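Local coordinates for protein Endonuclease/exonuclease/phosphatase (Beutenbergia cavernae DSM 12333, PDB 4RUW) that belongs to the endonuclease/exonuclease/phosphatase family, pairing a DNase I-like domain with an Ig-like domain, its precise function not being established, at residues H64-P69 and V75-I80; A82-E87 and D121-T126; P89-L94 and V194-T199; V311-R316 and D320-V325. One frame throughout, in Å; residues are numbered along the deposited sequence. Where two conformers were deposited one is given.

Contact 1: residues H64-P69 and V75-I80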
loop_
_atom_site.group_PDB
_atom_site.type_symbol
_atom_site.label_atom_id
_atom_site.label_comp_id
_atom_site.label_asym_id
_atom_site.label_seq_id
_atom_site.Cartn_x
_atom_site.Cartn_y
_atom_site.Cartn_z
ATOM N N HIS A 64 -1.902 -7.416 15.002
ATOM C CA HIS A 64 -2.896 -7.440 16.080
ATOM C C HIS A 64 -2.240 -7.739 17.443
ATOM O O HIS A 64 -2.733 -8.563 18.220
ATOM C CB HIS A 64 -3.984 -8.473 15.760
ATOM C CG HIS A 64 -5.192 -8.389 16.645
ATOM N ND1 HIS A 64 -5.562 -9.402 17.500
ATOM C CD2 HIS A 64 -6.117 -7.409 16.795
ATOM C CE1 HIS A 64 -6.662 -9.051 18.149
ATOM N NE2 HIS A 64 -7.015 -7.845 17.739
ATOM N N THR A 65 -1.131 -7.056 17.734
ATOM C CA THR A 65 -0.352 -7.273 18.965
ATOM C C THR A 65 -0.022 -8.739 19.242
ATOM O O THR A 65 0.133 -9.141 20.399
ATOM C CB THR A 65 -0.991 -6.611 20.217
ATOM O OG1 THR A 65 -2.301 -7.138 20.467
ATOM C CG2 THR A 65 -1.088 -5.117 20.026
ATOM N N ALA A 66 0.139 -9.511 18.170
ATOM C CA ALA A 66 0.450 -10.944 18.236
ATOM C C ALA A 66 -0.598 -11.783 18.955
ATOM O O ALA A 66 -0.314 -12.894 19.392
ATOM C CB ALA A 66 1.849 -11.197 18.819
ATOM N N VAL A 67 -1.817 -11.265 19.036
ATOM C CA VAL A 67 -2.920 -12.013 19.620
ATOM C C VAL A 67 -3.768 -12.583 18.487
ATOM O O VAL A 67 -4.361 -11.851 17.702
ATOM C CB VAL A 67 -3.764 -11.139 20.558
ATOM C CG1 VAL A 67 -4.975 -11.915 21.062
ATOM C CG2 VAL A 67 -2.901 -10.651 21.723
ATOM N N ALA A 68 -3.801 -13.904 18.399
ATOM C CA ALA A 68 -4.465 -14.584 17.300
ATOM C C ALA A 68 -5.968 -14.679 17.511
ATOM O O ALA A 68 -6.422 -14.936 18.619
ATOM C CB ALA A 68 -3.892 -15.976 17.160
ATOM N N PRO A 69 -6.749 -14.503 16.435
ATOM C CA PRO A 69 -8.201 -14.668 16.561
ATOM C C PRO A 69 -8.621 -16.084 16.965
ATOM O O PRO A 69 -9.716 -16.244 17.500
ATOM C CB PRO A 69 -8.723 -14.319 15.158
ATOM C CG PRO A 69 -7.534 -14.481 14.250
ATOM C CD PRO A 69 -6.364 -14.058 15.085
ATOM N N VAL A 75 -0.713 -13.764 24.186
ATOM C CA VAL A 75 0.203 -12.973 23.374
ATOM C C VAL A 75 1.262 -13.913 22.800
ATOM O O VAL A 75 1.998 -14.550 23.558
ATOM C CB VAL A 75 0.859 -11.865 24.206
ATOM C CG1 VAL A 75 1.738 -11.000 23.330
ATOM C CG2 VAL A 75 -0.211 -11.020 24.903
ATOM N N ASP A 76 1.346 -14.001 21.474
ATOM C CA ASP A 76 2.072 -15.094 20.827
ATOM C C ASP A 76 3.021 -14.593 19.728
ATOM O O ASP A 76 2.840 -14.866 18.533
ATOM C CB ASP A 76 1.054 -16.089 20.257
ATOM C CG ASP A 76 1.664 -17.442 19.890
ATOM O OD1 ASP A 76 2.899 -17.590 19.836
ATOM O OD2 ASP A 76 0.883 -18.381 19.637
ATOM N N GLU A 77 4.047 -13.859 20.137
ATOM C CA GLU A 77 5.058 -13.419 19.190
ATOM C C GLU A 77 5.706 -14.554 18.371
ATOM O O GLU A 77 6.023 -14.350 17.204
ATOM C CB GLU A 77 6.128 -12.571 19.876
ATOM C CG GLU A 77 5.630 -11.234 20.413
ATOM C CD GLU A 77 5.177 -11.280 21.854
ATOM O OE1 GLU A 77 5.007 -12.391 22.393
ATOM O OE2 GLU A 77 4.989 -10.194 22.450
ATOM N N PRO A 78 5.921 -15.747 18.966
ATOM C CA PRO A 78 6.553 -16.794 18.143
ATOM C C PRO A 78 5.757 -17.181 16.906
ATOM O O PRO A 78 6.327 -17.515 15.879
ATOM C CB PRO A 78 6.649 -17.986 19.104
ATOM C CG PRO A 78 6.799 -17.346 20.432
ATOM C CD PRO A 78 5.896 -16.136 20.390
ATOM N N ARG A 79 4.452 -17.142 16.995
ATOM C CA ARG A 79 3.610 -17.486 15.882
ATOM C C ARG A 79 3.771 -16.440 14.750
ATOM O O ARG A 79 3.872 -16.769 13.622
ATOM C CB ARG A 79 2.196 -17.573 16.401
ATOM C CG ARG A 79 1.322 -18.422 15.608
ATOM C CD ARG A 79 0.025 -18.680 16.324
ATOM N NE ARG A 79 -0.907 -19.161 15.351
ATOM C CZ ARG A 79 -2.187 -19.325 15.557
ATOM N NH1 ARG A 79 -2.728 -19.045 16.715
ATOM N NH2 ARG A 79 -2.935 -19.763 14.608
ATOM N N ILE A 80 3.837 -15.170 15.116
ATOM C CA ILE A 80 4.105 -14.092 14.175
ATOM C C ILE A 80 5.497 -14.267 13.553
ATOM O O ILE A 80 5.668 -14.194 12.331
ATOM C CB ILE A 80 4.004 -12.717 14.887
ATOM C CG1 ILE A 80 2.586 -12.477 15.437
ATOM C CG2 ILE A 80 4.463 -11.580 13.970
ATOM C CD1 ILE A 80 1.481 -12.558 14.411
#

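Contact 2: residues A82-E87 and D121-T126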
loop_
_atom_site.group_PDB
_atom_site.type_symbol
_atom_site.label_atom_id
_atom_site.label_comp_id
_atom_site.label_asym_id
_atom_site.label_seq_id
_atom_site.Cartn_x
_atom_site.Cartn_y
_atom_site.Cartn_z
ATOM N N ALA A 82 7.322 -16.910 13.232
ATOM C CA ALA A 82 7.442 -18.094 12.382
ATOM C C ALA A 82 6.927 -17.812 10.968
ATOM O O ALA A 82 7.482 -18.305 9.990
ATOM C CB ALA A 82 6.719 -19.286 12.997
ATOM N N VAL A 83 5.874 -17.009 10.858
ATOM C CA VAL A 83 5.359 -16.631 9.546
ATOM C C VAL A 83 6.368 -15.746 8.809
ATOM O O VAL A 83 6.673 -15.979 7.635
ATOM C CB VAL A 83 3.998 -15.921 9.647
ATOM C CG1 VAL A 83 3.621 -15.283 8.314
ATOM C CG2 VAL A 83 2.922 -16.901 10.101
ATOM N N ILE A 84 6.894 -14.733 9.495
ATOM C CA ILE A 84 7.917 -13.882 8.896
ATOM C C ILE A 84 9.121 -14.709 8.433
ATOM O O ILE A 84 9.601 -14.540 7.320
ATOM C CB ILE A 84 8.344 -12.751 9.852
ATOM C CG1 ILE A 84 7.147 -11.844 10.171
ATOM C CG2 ILE A 84 9.509 -11.966 9.264
ATOM C CD1 ILE A 84 7.378 -10.875 11.319
ATOM N N ARG A 85 9.587 -15.619 9.285
ATOM C CA ARG A 85 10.722 -16.474 8.960
ATOM C C ARG A 85 10.465 -17.290 7.695
ATOM O O ARG A 85 11.336 -17.406 6.833
ATOM C CB ARG A 85 10.987 -17.409 10.147
ATOM C CG ARG A 85 12.229 -18.265 10.061
ATOM C CD ARG A 85 12.397 -19.104 11.348
ATOM N NE ARG A 85 12.467 -18.266 12.550
ATOM C CZ ARG A 85 11.572 -18.270 13.536
ATOM N NH1 ARG A 85 10.527 -19.089 13.500
ATOM N NH2 ARG A 85 11.723 -17.452 14.571
ATOM N N ALA A 86 9.265 -17.845 7.582
ATOM C CA ALA A 86 8.910 -18.675 6.437
ATOM C C ALA A 86 8.830 -17.859 5.150
ATOM O O ALA A 86 9.229 -18.329 4.091
ATOM C CB ALA A 86 7.596 -19.387 6.690
ATOM N N GLU A 87 8.318 -16.634 5.246
ATOM C CA GLU A 87 8.175 -15.775 4.074
ATOM C C GLU A 87 9.514 -15.148 3.669
ATOM O O GLU A 87 9.718 -14.779 2.513
ATOM C CB GLU A 87 7.129 -14.691 4.332
ATOM C CG GLU A 87 5.716 -15.224 4.583
ATOM C CD GLU A 87 5.049 -15.809 3.344
ATOM O OE1 GLU A 87 5.652 -15.781 2.244
ATOM O OE2 GLU A 87 3.896 -16.282 3.476
ATOM N N ASP A 121 17.620 -15.359 12.190
ATOM C CA ASP A 121 17.146 -15.382 10.814
ATOM C C ASP A 121 17.627 -14.169 10.037
ATOM O O ASP A 121 17.289 -14.001 8.865
ATOM C CB ASP A 121 15.626 -15.451 10.804
ATOM C CG ASP A 121 15.116 -16.633 11.584
ATOM O OD1 ASP A 121 15.350 -17.760 11.112
ATOM O OD2 ASP A 121 14.512 -16.446 12.666
ATOM N N GLY A 122 18.405 -13.319 10.701
ATOM C CA GLY A 122 19.042 -12.190 10.051
ATOM C C GLY A 122 18.360 -10.847 10.237
ATOM O O GLY A 122 18.876 -9.833 9.765
ATOM N N TYR A 123 17.214 -10.818 10.916
ATOM C CA TYR A 123 16.478 -9.565 11.089
ATOM C C TYR A 123 17.022 -8.782 12.265
ATOM O O TYR A 123 16.372 -8.649 13.297
ATOM C CB TYR A 123 14.973 -9.828 11.228
ATOM C CG TYR A 123 14.413 -10.470 9.986
ATOM C CD1 TYR A 123 13.957 -9.696 8.920
ATOM C CD2 TYR A 123 14.397 -11.854 9.853
ATOM C CE1 TYR A 123 13.487 -10.292 7.759
ATOM C CE2 TYR A 123 13.926 -12.455 8.709
ATOM C CZ TYR A 123 13.478 -11.673 7.664
ATOM O OH TYR A 123 13.018 -12.286 6.527
ATOM N N VAL A 124 18.225 -8.252 12.090
ATOM C CA VAL A 124 18.949 -7.616 13.185
ATOM C C VAL A 124 18.894 -6.087 13.129
ATOM O O VAL A 124 19.501 -5.410 13.956
ATOM C CB VAL A 124 20.417 -8.081 13.244
ATOM C CG1 VAL A 124 20.478 -9.572 13.538
ATOM C CG2 VAL A 124 21.133 -7.751 11.943
ATOM N N HIS A 125 18.161 -5.549 12.158
ATOM C CA HIS A 125 17.965 -4.105 12.040
ATOM C C HIS A 125 16.487 -3.822 12.217
ATOM O O HIS A 125 15.677 -4.198 11.375
ATOM C CB HIS A 125 18.464 -3.622 10.682
ATOM C CG HIS A 125 19.854 -4.075 10.380
ATOM N ND1 HIS A 125 20.959 -3.537 10.994
ATOM C CD2 HIS A 125 20.318 -5.046 9.553
ATOM C CE1 HIS A 125 22.048 -4.144 10.555
ATOM N NE2 HIS A 125 21.681 -5.060 9.674
ATOM N N THR A 126 16.134 -3.194 13.333
ATOM C CA THR A 126 14.738 -2.968 13.672
ATOM C C THR A 126 14.531 -1.534 14.136
ATOM O O THR A 126 15.400 -0.953 14.791
ATOM C CB THR A 126 14.280 -3.899 14.809
ATOM O OG1 THR A 126 14.996 -3.577 16.008
ATOM C CG2 THR A 126 14.505 -5.357 14.440
#

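Contact 3: residues P89-L94 and V194-T199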
loop_
_atom_site.group_PDB
_atom_site.type_symbol
_atom_site.label_atom_id
_atom_site.label_comp_id
_atom_site.label_asym_id
_atom_site.label_seq_id
_atom_site.Cartn_x
_atom_site.Cartn_y
_atom_site.Cartn_z
ATOM N N PRO A 89 11.107 -12.221 3.998
ATOM C CA PRO A 89 11.228 -10.949 3.277
ATOM C C PRO A 89 12.569 -10.266 3.552
ATOM O O PRO A 89 13.215 -10.517 4.569
ATOM C CB PRO A 89 10.092 -10.118 3.873
ATOM C CG PRO A 89 9.951 -10.649 5.270
ATOM C CD PRO A 89 10.174 -12.125 5.136
ATOM N N ASP A 90 12.992 -9.403 2.643
ATOM C CA ASP A 90 14.150 -8.563 2.896
ATOM C C ASP A 90 13.832 -7.521 3.959
ATOM O O ASP A 90 14.678 -7.198 4.802
ATOM C CB ASP A 90 14.563 -7.865 1.607
ATOM C CG ASP A 90 15.182 -8.812 0.614
ATOM O OD1 ASP A 90 16.336 -9.223 0.850
ATOM O OD2 ASP A 90 14.518 -9.152 -0.388
ATOM N N VAL A 91 12.624 -6.970 3.868
ATOM C CA VAL A 91 12.154 -5.926 4.767
ATOM C C VAL A 91 10.706 -6.227 5.096
ATOM O O VAL A 91 9.926 -6.614 4.208
ATOM C CB VAL A 91 12.237 -4.527 4.122
ATOM C CG1 VAL A 91 11.743 -3.462 5.086
ATOM C CG2 VAL A 91 13.653 -4.223 3.710
ATOM N N VAL A 92 10.348 -6.077 6.366
ATOM C CA VAL A 92 8.960 -6.234 6.766
ATOM C C VAL A 92 8.489 -5.027 7.574
ATOM O O VAL A 92 9.204 -4.510 8.431
ATOM C CB VAL A 92 8.697 -7.583 7.502
ATOM C CG1 VAL A 92 9.553 -7.707 8.744
ATOM C CG2 VAL A 92 7.227 -7.725 7.853
ATOM N N VAL A 93 7.284 -4.576 7.248
ATOM C CA VAL A 93 6.592 -3.516 7.954
ATOM C C VAL A 93 5.513 -4.176 8.803
ATOM O O VAL A 93 4.731 -4.984 8.294
ATOM C CB VAL A 93 5.952 -2.535 6.951
ATOM C CG1 VAL A 93 4.931 -1.645 7.649
ATOM C CG2 VAL A 93 7.040 -1.725 6.236
ATOM N N LEU A 94 5.495 -3.860 10.096
ATOM C CA LEU A 94 4.496 -4.392 11.013
ATOM C C LEU A 94 3.670 -3.266 11.620
ATOM O O LEU A 94 4.212 -2.231 12.026
ATOM C CB LEU A 94 5.160 -5.178 12.136
ATOM C CG LEU A 94 6.057 -6.335 11.702
ATOM C CD1 LEU A 94 6.737 -6.975 12.912
ATOM C CD2 LEU A 94 5.284 -7.374 10.900
ATOM N N VAL A 194 16.977 1.988 -0.372
ATOM C CA VAL A 194 15.537 1.967 -0.615
ATOM C C VAL A 194 14.887 2.649 0.581
ATOM O O VAL A 194 15.133 2.250 1.716
ATOM C CB VAL A 194 15.003 0.520 -0.764
ATOM C CG1 VAL A 194 13.488 0.535 -0.919
ATOM C CG2 VAL A 194 15.671 -0.178 -1.943
ATOM N N VAL A 195 14.076 3.678 0.337
ATOM C CA VAL A 195 13.383 4.343 1.426
ATOM C C VAL A 195 12.097 3.588 1.750
ATOM O O VAL A 195 11.280 3.344 0.866
ATOM C CB VAL A 195 13.066 5.808 1.077
ATOM C CG1 VAL A 195 12.400 6.499 2.254
ATOM C CG2 VAL A 195 14.346 6.546 0.673
ATOM N N VAL A 196 11.945 3.192 3.011
ATOM C CA VAL A 196 10.774 2.461 3.469
ATOM C C VAL A 196 9.899 3.358 4.327
ATOM O O VAL A 196 10.351 3.872 5.358
ATOM C CB VAL A 196 11.209 1.212 4.271
ATOM C CG1 VAL A 196 9.997 0.446 4.795
ATOM C CG2 VAL A 196 12.103 0.311 3.433
ATOM N N HIS A 197 8.659 3.551 3.884
ATOM C CA HIS A 197 7.666 4.305 4.629
ATOM C C HIS A 197 6.632 3.330 5.170
ATOM O O HIS A 197 6.010 2.589 4.403
ATOM C CB HIS A 197 6.965 5.314 3.718
ATOM C CG HIS A 197 7.883 6.287 3.050
ATOM N ND1 HIS A 197 8.404 7.396 3.697
ATOM C CD2 HIS A 197 8.362 6.339 1.786
ATOM C CE1 HIS A 197 9.157 8.077 2.857
ATOM N NE2 HIS A 197 9.144 7.460 1.683
ATOM N N ALA A 198 6.451 3.337 6.489
ATOM C CA ALA A 198 5.563 2.410 7.195
ATOM C C ALA A 198 4.483 3.200 7.909
ATOM O O ALA A 198 4.797 4.118 8.675
ATOM C CB ALA A 198 6.362 1.623 8.215
ATOM N N THR A 199 3.215 2.866 7.696
ATOM C CA THR A 199 2.176 3.580 8.413
ATOM C C THR A 199 0.927 2.731 8.609
ATOM O O THR A 199 0.870 1.556 8.208
ATOM C CB THR A 199 1.855 4.947 7.740
ATOM O OG1 THR A 199 1.118 5.778 8.648
ATOM C CG2 THR A 199 1.052 4.760 6.472
#

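Contact 4: residues V311-R316 and D320-V325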
loop_
_atom_site.group_PDB
_atom_site.type_symbol
_atom_site.label_atom_id
_atom_site.label_comp_id
_atom_site.label_asym_id
_atom_site.label_seq_id
_atom_site.Cartn_x
_atom_site.Cartn_y
_atom_site.Cartn_z
ATOM N N VAL A 311 -0.774 -13.281 -0.463
ATOM C CA VAL A 311 -1.096 -13.127 0.941
ATOM C C VAL A 311 -0.528 -14.332 1.682
ATOM O O VAL A 311 -0.461 -15.442 1.146
ATOM C CB VAL A 311 -2.616 -12.960 1.215
ATOM C CG1 VAL A 311 -3.095 -11.594 0.717
ATOM C CG2 VAL A 311 -3.426 -14.104 0.614
ATOM N N SER A 312 -0.079 -14.118 2.907
ATOM C CA SER A 312 0.532 -15.209 3.644
ATOM C C SER A 312 -0.519 -16.126 4.235
ATOM O O SER A 312 -1.377 -15.689 5.011
ATOM C CB SER A 312 1.434 -14.687 4.750
ATOM O OG SER A 312 2.121 -15.765 5.351
ATOM N N LEU A 313 -0.441 -17.403 3.867
ATOM C CA LEU A 313 -1.344 -18.421 4.388
ATOM C C LEU A 313 -0.562 -19.514 5.130
ATOM O O LEU A 313 -1.076 -20.606 5.366
ATOM C CB LEU A 313 -2.200 -19.017 3.267
ATOM C CG LEU A 313 -3.063 -18.008 2.498
ATOM C CD1 LEU A 313 -3.783 -18.693 1.347
ATOM C CD2 LEU A 313 -4.070 -17.335 3.409
ATOM N N VAL A 314 0.672 -19.202 5.513
ATOM C CA VAL A 314 1.479 -20.100 6.344
ATOM C C VAL A 314 0.748 -20.443 7.652
ATOM O O VAL A 314 0.709 -21.600 8.080
ATOM C CB VAL A 314 2.871 -19.466 6.642
ATOM C CG1 VAL A 314 3.688 -20.349 7.565
ATOM C CG2 VAL A 314 3.627 -19.211 5.346
ATOM N N ASP A 315 0.163 -19.431 8.278
ATOM C CA ASP A 315 -0.569 -19.600 9.531
ATOM C C ASP A 315 -1.589 -18.479 9.556
ATOM O O ASP A 315 -1.420 -17.473 10.254
ATOM C CB ASP A 315 0.389 -19.468 10.716
ATOM C CG ASP A 315 -0.193 -19.983 12.021
ATOM O OD1 ASP A 315 -1.363 -20.420 12.058
ATOM O OD2 ASP A 315 0.552 -19.957 13.018
ATOM N N ARG A 316 -2.633 -18.628 8.746
ATOM C CA ARG A 316 -3.533 -17.516 8.476
ATOM C C ARG A 316 -4.235 -16.976 9.723
ATOM O O ARG A 316 -4.561 -15.793 9.780
ATOM C CB ARG A 316 -4.549 -17.880 7.391
ATOM C CG ARG A 316 -5.661 -18.800 7.853
ATOM C CD ARG A 316 -6.457 -19.343 6.671
ATOM N NE ARG A 316 -5.633 -20.239 5.863
ATOM C CZ ARG A 316 -5.972 -20.693 4.662
ATOM N NH1 ARG A 316 -7.118 -20.320 4.108
ATOM N NH2 ARG A 316 -5.160 -21.511 4.008
ATOM N N ASP A 320 -5.682 -11.170 12.853
ATOM C CA ASP A 320 -6.931 -10.877 12.159
ATOM C C ASP A 320 -6.731 -10.181 10.805
ATOM O O ASP A 320 -7.704 -9.939 10.087
ATOM C CB ASP A 320 -7.935 -10.135 13.061
ATOM C CG ASP A 320 -7.476 -8.747 13.463
ATOM O OD1 ASP A 320 -6.314 -8.372 13.213
ATOM O OD2 ASP A 320 -8.303 -8.030 14.055
ATOM N N HIS A 321 -5.478 -9.866 10.460
ATOM C CA HIS A 321 -5.122 -9.476 9.093
ATOM C C HIS A 321 -4.190 -10.522 8.520
ATOM O O HIS A 321 -3.464 -11.184 9.270
ATOM C CB HIS A 321 -4.376 -8.139 9.055
ATOM C CG HIS A 321 -5.227 -6.941 9.348
ATOM N ND1 HIS A 321 -5.419 -5.923 8.436
ATOM C CD2 HIS A 321 -5.921 -6.589 10.457
ATOM C CE1 HIS A 321 -6.203 -5.001 8.968
ATOM N NE2 HIS A 321 -6.521 -5.382 10.191
ATOM N N LEU A 322 -4.174 -10.625 7.195
ATOM C CA LEU A 322 -3.196 -11.433 6.487
ATOM C C LEU A 322 -1.983 -10.592 6.117
ATOM O O LEU A 322 -2.112 -9.424 5.751
ATOM C CB LEU A 322 -3.794 -12.000 5.201
ATOM C CG LEU A 322 -5.009 -12.913 5.357
ATOM C CD1 LEU A 322 -5.506 -13.335 3.981
ATOM C CD2 LEU A 322 -4.699 -14.138 6.227
ATOM N N GLY A 323 -0.807 -11.199 6.186
ATOM C CA GLY A 323 0.389 -10.561 5.672
ATOM C C GLY A 323 0.348 -10.482 4.153
ATOM O O GLY A 323 -0.189 -11.370 3.489
ATOM N N VAL A 324 0.902 -9.410 3.601
ATOM C CA VAL A 324 1.006 -9.233 2.154
ATOM C C VAL A 324 2.489 -9.297 1.810
ATOM O O VAL A 324 3.297 -8.557 2.385
ATOM C CB VAL A 324 0.416 -7.873 1.702
ATOM C CG1 VAL A 324 0.608 -7.675 0.205
ATOM C CG2 VAL A 324 -1.054 -7.767 2.088
ATOM N N VAL A 325 2.848 -10.195 0.898
ATOM C CA VAL A 325 4.242 -10.473 0.579
ATOM C C VAL A 325 4.491 -10.225 -0.895
ATOM O O VAL A 325 3.968 -10.947 -1.740
ATOM C CB VAL A 325 4.608 -11.935 0.929
ATOM C CG1 VAL A 325 6.099 -12.179 0.711
ATOM C CG2 VAL A 325 4.192 -12.270 2.363
HETATM O O HOH W 1 -0.910 -13.997 7.247
HETATM O O HOH W 2 -2.663 -13.859 9.455
#

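Contact 1: residues H64-P69 and V75-I80
T65 turns its carbonyl O to V75 CG1, 3.8 Å away. Its side chain lies about 5 Å from the bound zinc ion, and both T65 and V75 touch the zinc ligand H107. A66 makes the main contact. Its backbone O accepts D76 N at 2.9 Å, the only direct hydrogen bond between the two segments. Its CB points into the start of helix 77-87, 3.7 Å from I80 CG1 and equally close to E77 N. D76 is the N-cap of that helix, and its OD1 accepts R79 N from above the carboxylate plane at 3.3 Å. V67 CG2 meets V75 CG2 at 4.2 Å. V67 O takes an almost straight bond (174°) from H64 ND1, 2.7 Å long and in the imidazole plane, which helps fix the turn of that ring. A68 CB sits 3.3 Å from R79 NH1. R79 gets there with CG anti to its backbone N (chi1 -156°) and an extended chain. Its guanidinium forms salt bridges to D70 of this loop and to D315. The contact joins a loop beside the zinc site to a helix start. A66 packs on I80, V67 meets V75 nearer the surface, and two acids probably balance the arginine's charge.

Contact 2: residues A82-E87 and D121-T126
The backbones of R85 and D121 come no closer than 6.8 Å between CA atoms, so side chains must bridge helix 77-87 and the turn after helix 110-118. That turn is a Schellman motif. G122 is its C-prime residue, with positive phi, and Y123 N bonds back to L118 O. Y123 is then the centre of an inverse gamma turn that leads on to strand 125-133. The salt bridge is made by R85 NE and D121 OD2, 2.7 Å apart. The bond is nearly straight at 174°. D121 OD2 lies in the guanidinium plane, but NE meets the carboxylate from above its plane. The two planes are turned 44° against each other, and NE makes the one hydrogen bond, so it is not a paired, side-on bridge. R85 CG is anti to the backbone N, and a bend at chi3 (-58°) swings NE round to the acid. The aliphatic part of R85 also lies along the carboxylate, with CD 3.3 Å from D121 OD1. R85 NH2 bonds to L117 O, so the arginine grips the end of helix 110-118 as well as the turn behind it. I84 and Y123 supply the apolar half, and both also touch L118. The methyl I84 CG2 comes 4.3 Å from Y123 CZ, toward the hydroxyl end of the ring.

Contact 3: residues P89-L94 and V194-T199
No ring, amide or charged plane takes part where V91 and V93 meet V196 and A198; the contact has no flat faces or edges, only methyl groups. V93 CG1 lies 3.6 Å from A198 CB, the closest approach between the segments. V93 CG2 turns the other way along the strand and comes 3.9 Å from V196 CG1. It is also 3.9 Å from A198 CB, so both branches of V93 straddle the alanine methyl. This follows from a chi1 of 165°, which places CG1 anti to the backbone N and CG2 beside it. V93 and V196 lie alongside, pointing opposite ways. V91 and V196 instead meet tip to tip, V91 CG1 against V196 CG2 at 4.1 Å. Strands 91-98 and 192-200 belong to different sheets, the two that face each other in the beta sandwich of the DNase I-like fold. The axes of the two short strand segments approach to 7.3 Å and run 22° from parallel. No hydrogen bond crosses between them, and each strand finds its backbone partners within its own sheet. The alternation of the strands sorts the residues: V92 and L94 point away from the partner sheet, as do H197 and T199. H197 ND1 bonds to T183 OG1, and T199 OG1 to S180 O. Within the sandwich core V151 touches both V91 and A198. A233 packs against V93, while V196 meets V186 and V231 of the strands on either side of its own.

Contact 4: residues V311-R316 and D320-V325
V311 and V324 form an antiparallel, non-hydrogen-bonded pair, 4.6 Å apart between CA atoms, near the end of the pairing of strands 304-311 and 324-330. Beyond them the chain leaves the sheet edge as a loop. The last direct bond is S312 N to G323 O, 2.8 Å long at 160°. V311 CA also comes within 3.2 Å of G323 O in a CA-H...O contact, so this carbonyl is approached by two neighbouring residues. Past this point water takes over. One water donates to S312 O at 2.8 Å and accepts from G323 N, which carries the ladder on across a wider gap. A second donates to both R316 O and H321 O, 2.7 Å from the former. Toward the connecting loop water joins the two segments. L322 lays its two methyl branches against the first segment. CD1 lies 4.0 Å from V311 CB and as far from V311 CG2; the two side chains cross at an angle. CD2 reaches R316 CB at 3.9 Å and also comes near S312 O. R316 CG sits between its own backbone N and carbonyl carbon (chi1 75°), and the rest of the chain then leads off from L322. Its guanidinium has L313 CD2 over the centre of one face, 4.0 Å above the plane. Around the contact, S312 OG bonds to E87 of helix 77-87, and V83 of that helix touches S312 and D315. On the sheet side, V324 bonds through its backbone to T60 of strand 55-62, next to strand 324-330.

How the contacts relate
Contact 3 is the core of the set: wholly buried, apolar and without a hydrogen bond, it joins two sheets. Contact 4 is also buried but lies within one sheet's edge, where a backbone bond and two waters add to leucine packing. Contacts 1 and 2 are only partly buried, and both add a charged side chain to a small apolar patch. They use the two ends of helix 77-87. That helix links the others: R79 of contact 1 bridges to D315 of contact 4, and E87 of contact 2 bonds to S312. I84 packs on V92 and L94, the back of the strand used in contact 3, while Y123 OH probably bonds to P89 O. Of the four, contact 1 is the one near the zinc ion, through T65.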